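Local coordinates for protein glucose-6-phosphate dehydrogenase (Trypanosoma cruzi, PDB 5AQ1) that catalyses the NADP-dependent oxidation of glucose 6-phosphate to 6-phosphogluconolactone, the entry step of the oxidative pentose phosphate pathway, at residues A32-V37 and R130-F135; A52-Y57 and G89-L94. One frame throughout, in Å; residues are numbered along the deposited sequence.

Contact 1: A32-V37 and R130-F135; sequences ALTIVV and RMEEAF
A32 presses against F135 beside strand 33-38 of a Rossmann-type, NADPH-binding domain, and the last turn of helix 118-134 packs across this end of the strand. The strand is central in the parallel sheet, flanked by 67-72 and 143-148, to which A32 to I35 are hydrogen-bonded.

The apolar part is small. The methyl CB of A32 lies 3.5 Å from CB of F135, and the backbone N of A32 sits over the centre of the F135 ring, 3.4 Å above its plane. With CG anti to the backbone N (chi1 178°), the phenyl group is swung back over the backbone of A32. One turn earlier, SD of M131 comes alongside CG2 of T34 at 4.2 Å, adding a looser contact.

The polar part is indirect. T34 and E132 cross at about a right angle, with no direct hydrogen bond between them, and a water joins them. The carboxylate of E132 has its stronger partner in R144 on the neighbouring strand, a salt bridge that probably favours its charged form in this buried setting. The water donates to both side chains, reaching OG1 of T34 at 2.7 Å and OE2 of E132 at 2.8 Å.

Contact 2: A52-Y57 and G89-L94; sequences ALFQLY and GFFTRL
F54 lays its ring over that of F91 in an offset stack, the main join between helix 43-58 of the Rossmann-type domain and the loop that follows helix 79-87. This helix is the one that follows the first strand of the parallel sheet, and F54 and Q55 on it meet the loop.

The two ring planes are only 10° from parallel, with centroids 4.5 Å apart. The offset is such that CB of F54, rather than its ring centre, stands over the middle of the F91 ring, 4.0 Å from the centroid and almost on the ring normal, giving a CH-pi contact. In return CD2 of F91 lies over the centre of the F54 ring. F54 reaches outward because its CG is anti to the backbone N (chi1 173°). F104 of helix 101-105 also meets the F54 ring, at a steep angle, while F91 touches L105 of the same short helix.

Beyond the stack the loop bends round the far end of the F54 ring. The carbonyl O of T92 lies at the ring's edge, in its plane, and CD2 of the poorly ordered L94 approaches CZ of F54 at 4.1 Å.

Polar contact comes from Q55, the next residue on the helix. Its chain bends at chi2 and carries the amide to the loop backbone, while OE1 is weakly bonded to R97. NE2 of Q55 donates to O of T92 at 2.8 Å, but the N-H points well off the line, at 127°, and the bond is weak.

Both contacts belong to the coenzyme-binding domain and share one thread of chain: strand 33-38, used in contact 1, leads into helix 43-58, used in contact 2, and contact 2 is nested inside the loop that contact 1 closes. Their centres are about 21 Å apart, yet I35 of the strand packs on L53 of the helix, CD1 to CD2 at 3.9 Å. Contact 1 is buried, joining sheet to helix through an alanine set against a phenyl ring, a methionine-threonine touch and a water-bridged carboxylate. Contact 2 is only partly buried, ranging from a buried aromatic pair to exposed loop residues, and relies on stacking and one weak hydrogen bond from a side-chain amide.

Contact 1: A32-V37 and R130-F135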
loop_
_atom_site.group_PDB
_atom_site.type_symbol
_atom_site.label_atom_id
_atom_site.label_comp_id
_atom_site.label_asym_id
_atom_site.label_seq_id
_atom_site.Cartn_x
_atom_site.Cartn_y
_atom_site.Cartn_z
ATOM N N ALA B 32 36.246 16.603 -36.108
ATOM C CA ALA B 32 35.344 17.135 -37.129
ATOM C C ALA B 32 33.953 16.525 -37.006
ATOM O O ALA B 32 33.814 15.363 -36.629
ATOM C CB ALA B 32 35.905 16.880 -38.521
ATOM N N LEU B 33 32.933 17.320 -37.323
ATOM C CA LEU B 33 31.542 16.870 -37.303
ATOM C C LEU B 33 30.868 17.210 -38.625
ATOM O O LEU B 33 30.819 18.375 -39.020
ATOM C CB LEU B 33 30.775 17.531 -36.156
ATOM C CG LEU B 33 29.285 17.177 -36.033
ATOM C CD1 LEU B 33 29.068 15.674 -35.937
ATOM C CD2 LEU B 33 28.673 17.873 -34.830
ATOM N N THR B 34 30.353 16.190 -39.302
ATOM C CA THR B 34 29.617 16.372 -40.543
ATOM C C THR B 34 28.212 15.790 -40.389
ATOM O O THR B 34 28.053 14.608 -40.084
ATOM C CB THR B 34 30.336 15.701 -41.731
ATOM O OG1 THR B 34 31.706 16.122 -41.767
ATOM C CG2 THR B 34 29.670 16.073 -43.048
ATOM N N ILE B 35 27.202 16.636 -40.596
ATOM C CA ILE B 35 25.800 16.230 -40.550
ATOM C C ILE B 35 25.235 16.236 -41.970
ATOM O O ILE B 35 25.064 17.298 -42.570
ATOM C CB ILE B 35 24.974 17.173 -39.652
ATOM C CG1 ILE B 35 25.537 17.157 -38.228
ATOM C CG2 ILE B 35 23.501 16.769 -39.653
ATOM C CD1 ILE B 35 24.929 18.188 -37.301
ATOM N N VAL B 36 24.949 15.051 -42.504
ATOM C CA VAL B 36 24.446 14.918 -43.870
ATOM C C VAL B 36 22.931 14.717 -43.858
ATOM O O VAL B 36 22.435 13.706 -43.358
ATOM C CB VAL B 36 25.110 13.739 -44.610
ATOM C CG1 VAL B 36 24.702 13.732 -46.076
ATOM C CG2 VAL B 36 26.625 13.813 -44.485
ATOM N N VAL B 37 22.207 15.687 -44.412
ATOM C CA VAL B 37 20.756 15.611 -44.529
ATOM C C VAL B 37 20.400 15.084 -45.915
ATOM O O VAL B 37 20.409 15.832 -46.895
ATOM C CB VAL B 37 20.101 16.995 -44.319
ATOM C CG1 VAL B 37 18.581 16.880 -44.346
ATOM C CG2 VAL B 37 20.569 17.615 -43.009
ATOM N N ARG B 130 36.675 15.960 -47.806
ATOM C CA ARG B 130 37.132 17.342 -47.997
ATOM C C ARG B 130 36.828 18.223 -46.795
ATOM O O ARG B 130 37.660 19.025 -46.374
ATOM C CB ARG B 130 36.485 17.983 -49.234
ATOM C CG ARG B 130 37.274 17.739 -50.499
ATOM C CD ARG B 130 36.735 18.537 -51.672
ATOM N NE ARG B 130 37.304 18.044 -52.921
ATOM C CZ ARG B 130 36.812 17.035 -53.638
ATOM N NH1 ARG B 130 35.713 16.385 -53.253
ATOM N NH2 ARG B 130 37.432 16.670 -54.760
ATOM N N MET B 131 35.615 18.084 -46.272
ATOM C CA MET B 131 35.186 18.842 -45.105
ATOM C C MET B 131 35.953 18.416 -43.851
ATOM O O MET B 131 36.340 19.260 -43.043
ATOM C CB MET B 131 33.679 18.679 -44.888
ATOM C CG MET B 131 32.822 19.327 -45.968
ATOM S SD MET B 131 31.085 18.840 -45.886
ATOM C CE MET B 131 30.377 19.962 -47.091
ATOM N N GLU B 132 36.181 17.114 -43.708
ATOM C CA GLU B 132 36.920 16.578 -42.563
ATOM C C GLU B 132 38.387 17.013 -42.546
ATOM O O GLU B 132 38.927 17.327 -41.491
ATOM C CB GLU B 132 36.830 15.057 -42.541
ATOM C CG GLU B 132 35.446 14.540 -42.183
ATOM C CD GLU B 132 35.348 13.026 -42.227
ATOM O OE1 GLU B 132 36.118 12.404 -42.995
ATOM O OE2 GLU B 132 34.499 12.458 -41.510
ATOM N N GLU B 133 39.026 17.034 -43.713
ATOM C CA GLU B 133 40.417 17.479 -43.820
ATOM C C GLU B 133 40.566 18.962 -43.460
ATOM O O GLU B 133 41.593 19.374 -42.917
ATOM C CB GLU B 133 40.970 17.240 -45.237
ATOM C CG GLU B 133 41.062 15.788 -45.698
ATOM C CD GLU B 133 41.634 14.834 -44.662
ATOM O OE1 GLU B 133 42.605 15.218 -43.976
ATOM O OE2 GLU B 133 41.107 13.700 -44.536
ATOM N N ALA B 134 39.538 19.754 -43.765
ATOM C CA ALA B 134 39.554 21.195 -43.502
ATOM C C ALA B 134 39.334 21.532 -42.028
ATOM O O ALA B 134 39.563 22.666 -41.615
ATOM C CB ALA B 134 38.514 21.903 -44.363
ATOM N N PHE B 135 38.876 20.558 -41.245
ATOM C CA PHE B 135 38.784 20.709 -39.797
ATOM C C PHE B 135 40.157 21.046 -39.241
ATOM O O PHE B 135 41.141 20.393 -39.582
ATOM C CB PHE B 135 38.276 19.415 -39.170
ATOM C CG PHE B 135 38.179 19.454 -37.675
ATOM C CD1 PHE B 135 37.177 20.190 -37.053
ATOM C CD2 PHE B 135 39.073 18.738 -36.887
ATOM C CE1 PHE B 135 37.076 20.223 -35.673
ATOM C CE2 PHE B 135 38.976 18.765 -35.506
ATOM C CZ PHE B 135 37.977 19.510 -34.898
HETATM O O HOH W 1 32.957 14.331 -40.159
#

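Contact 2: A52-Y57 and G89-L94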
loop_
_atom_site.group_PDB
_atom_site.type_symbol
_atom_site.label_atom_id
_atom_site.label_comp_id
_atom_site.label_asym_id
_atom_site.label_seq_id
_atom_site.Cartn_x
_atom_site.Cartn_y
_atom_site.Cartn_z
ATOM N N ALA B 52 15.683 23.052 -36.738
ATOM C CA ALA B 52 16.196 22.494 -35.483
ATOM C C ALA B 52 17.709 22.690 -35.382
ATOM O O ALA B 52 18.222 23.099 -34.339
ATOM C CB ALA B 52 15.840 21.018 -35.369
ATOM N N LEU B 53 18.410 22.399 -36.474
ATOM C CA LEU B 53 19.856 22.599 -36.543
ATOM C C LEU B 53 20.232 24.064 -36.325
ATOM O O LEU B 53 21.237 24.355 -35.680
ATOM C CB LEU B 53 20.405 22.102 -37.888
ATOM C CG LEU B 53 20.376 20.586 -38.129
ATOM C CD1 LEU B 53 20.609 20.262 -39.596
ATOM C CD2 LEU B 53 21.401 19.875 -37.259
ATOM N N PHE B 54 19.427 24.980 -36.866
ATOM C CA PHE B 54 19.641 26.416 -36.654
ATOM C C PHE B 54 19.580 26.763 -35.169
ATOM O O PHE B 54 20.455 27.461 -34.654
ATOM C CB PHE B 54 18.612 27.243 -37.432
ATOM C CG PHE B 54 18.660 28.718 -37.133
ATOM C CD1 PHE B 54 19.793 29.464 -37.426
ATOM C CD2 PHE B 54 17.570 29.364 -36.568
ATOM C CE1 PHE B 54 19.842 30.823 -37.159
ATOM C CE2 PHE B 54 17.611 30.726 -36.298
ATOM C CZ PHE B 54 18.750 31.455 -36.593
ATOM N N GLN B 55 18.552 26.264 -34.486
ATOM C CA GLN B 55 18.395 26.506 -33.052
ATOM C C GLN B 55 19.556 25.925 -32.249
ATOM O O GLN B 55 20.033 26.553 -31.303
ATOM C CB GLN B 55 17.072 25.927 -32.538
ATOM C CG GLN B 55 15.822 26.609 -33.081
ATOM C CD GLN B 55 15.791 28.096 -32.792
ATOM O OE1 GLN B 55 16.257 28.542 -31.745
ATOM N NE2 GLN B 55 15.252 28.874 -33.724
ATOM N N LEU B 56 20.008 24.730 -32.626
ATOM C CA LEU B 56 21.149 24.103 -31.962
ATOM C C LEU B 56 22.424 24.915 -32.162
ATOM O O LEU B 56 23.232 25.033 -31.242
ATOM C CB LEU B 56 21.357 22.668 -32.456
ATOM C CG LEU B 56 20.318 21.627 -32.038
ATOM C CD1 LEU B 56 20.683 20.277 -32.636
ATOM C CD2 LEU B 56 20.196 21.528 -30.525
ATOM N N TYR B 57 22.605 25.469 -33.358
ATOM C CA TYR B 57 23.744 26.338 -33.634
ATOM C C TYR B 57 23.705 27.563 -32.725
ATOM O O TYR B 57 24.695 27.888 -32.078
ATOM C CB TYR B 57 23.753 26.771 -35.102
ATOM C CG TYR B 57 24.983 27.555 -35.511
ATOM C CD1 TYR B 57 26.195 26.910 -35.742
ATOM C CD2 TYR B 57 24.932 28.942 -35.684
ATOM C CE1 TYR B 57 27.326 27.616 -36.121
ATOM C CE2 TYR B 57 26.059 29.660 -36.066
ATOM C CZ TYR B 57 27.252 28.992 -36.284
ATOM O OH TYR B 57 28.378 29.689 -36.663
ATOM N N GLY B 89 13.359 30.938 -44.338
ATOM C CA GLY B 89 11.936 31.217 -44.157
ATOM C C GLY B 89 11.264 30.435 -43.041
ATOM O O GLY B 89 10.281 30.903 -42.469
ATOM N N PHE B 90 11.786 29.250 -42.725
ATOM C CA PHE B 90 11.207 28.400 -41.680
ATOM C C PHE B 90 11.902 28.507 -40.320
ATOM O O PHE B 90 11.516 27.814 -39.377
ATOM C CB PHE B 90 11.196 26.943 -42.143
ATOM C CG PHE B 90 10.336 26.700 -43.350
ATOM C CD1 PHE B 90 10.864 26.812 -44.627
ATOM C CD2 PHE B 90 8.997 26.359 -43.209
ATOM C CE1 PHE B 90 10.075 26.589 -45.742
ATOM C CE2 PHE B 90 8.202 26.135 -44.321
ATOM C CZ PHE B 90 8.742 26.248 -45.590
ATOM N N PHE B 91 12.909 29.371 -40.206
ATOM C CA PHE B 91 13.581 29.585 -38.923
ATOM C C PHE B 91 12.720 30.474 -38.032
ATOM O O PHE B 91 12.085 31.418 -38.506
ATOM C CB PHE B 91 14.962 30.236 -39.102
ATOM C CG PHE B 91 15.935 29.439 -39.937
ATOM C CD1 PHE B 91 15.681 28.116 -40.310
ATOM C CD2 PHE B 91 17.140 30.015 -40.323
ATOM C CE1 PHE B 91 16.596 27.410 -41.075
ATOM C CE2 PHE B 91 18.057 29.309 -41.082
ATOM C CZ PHE B 91 17.786 28.006 -41.457
ATOM N N THR B 92 12.718 30.172 -36.738
ATOM C CA THR B 92 11.929 30.918 -35.765
ATOM C C THR B 92 12.843 31.538 -34.716
ATOM O O THR B 92 14.045 31.253 -34.681
ATOM C CB THR B 92 10.888 30.013 -35.069
ATOM O OG1 THR B 92 11.548 29.065 -34.221
ATOM C CG2 THR B 92 10.035 29.279 -36.104
ATOM N N ARG B 93 12.260 32.392 -33.874
ATOM C CA ARG B 93 12.976 33.072 -32.794
ATOM C C ARG B 93 14.163 33.886 -33.319
ATOM O O ARG B 93 15.190 34.024 -32.647
ATOM C CB ARG B 93 13.434 32.048 -31.746
ATOM C CG ARG B 93 12.340 31.094 -31.242
ATOM C CD ARG B 93 12.335 30.940 -29.732
ATOM N NE ARG B 93 13.653 30.858 -29.122
ATOM C CZ ARG B 93 14.204 31.792 -28.338
ATOM N NH1 ARG B 93 13.597 32.950 -28.063
ATOM N NH2 ARG B 93 15.403 31.564 -27.830
ATOM N N LEU B 94 13.992 34.436 -34.518
ATOM C CA LEU B 94 15.027 35.212 -35.189
ATOM C C LEU B 94 15.322 36.503 -34.432
ATOM O O LEU B 94 16.482 36.846 -34.195
ATOM C CB LEU B 94 14.592 35.536 -36.625
ATOM C CG LEU B 94 14.640 34.371 -37.618
ATOM C CD1 LEU B 94 13.686 34.592 -38.783
ATOM C CD2 LEU B 94 16.060 34.169 -38.119
#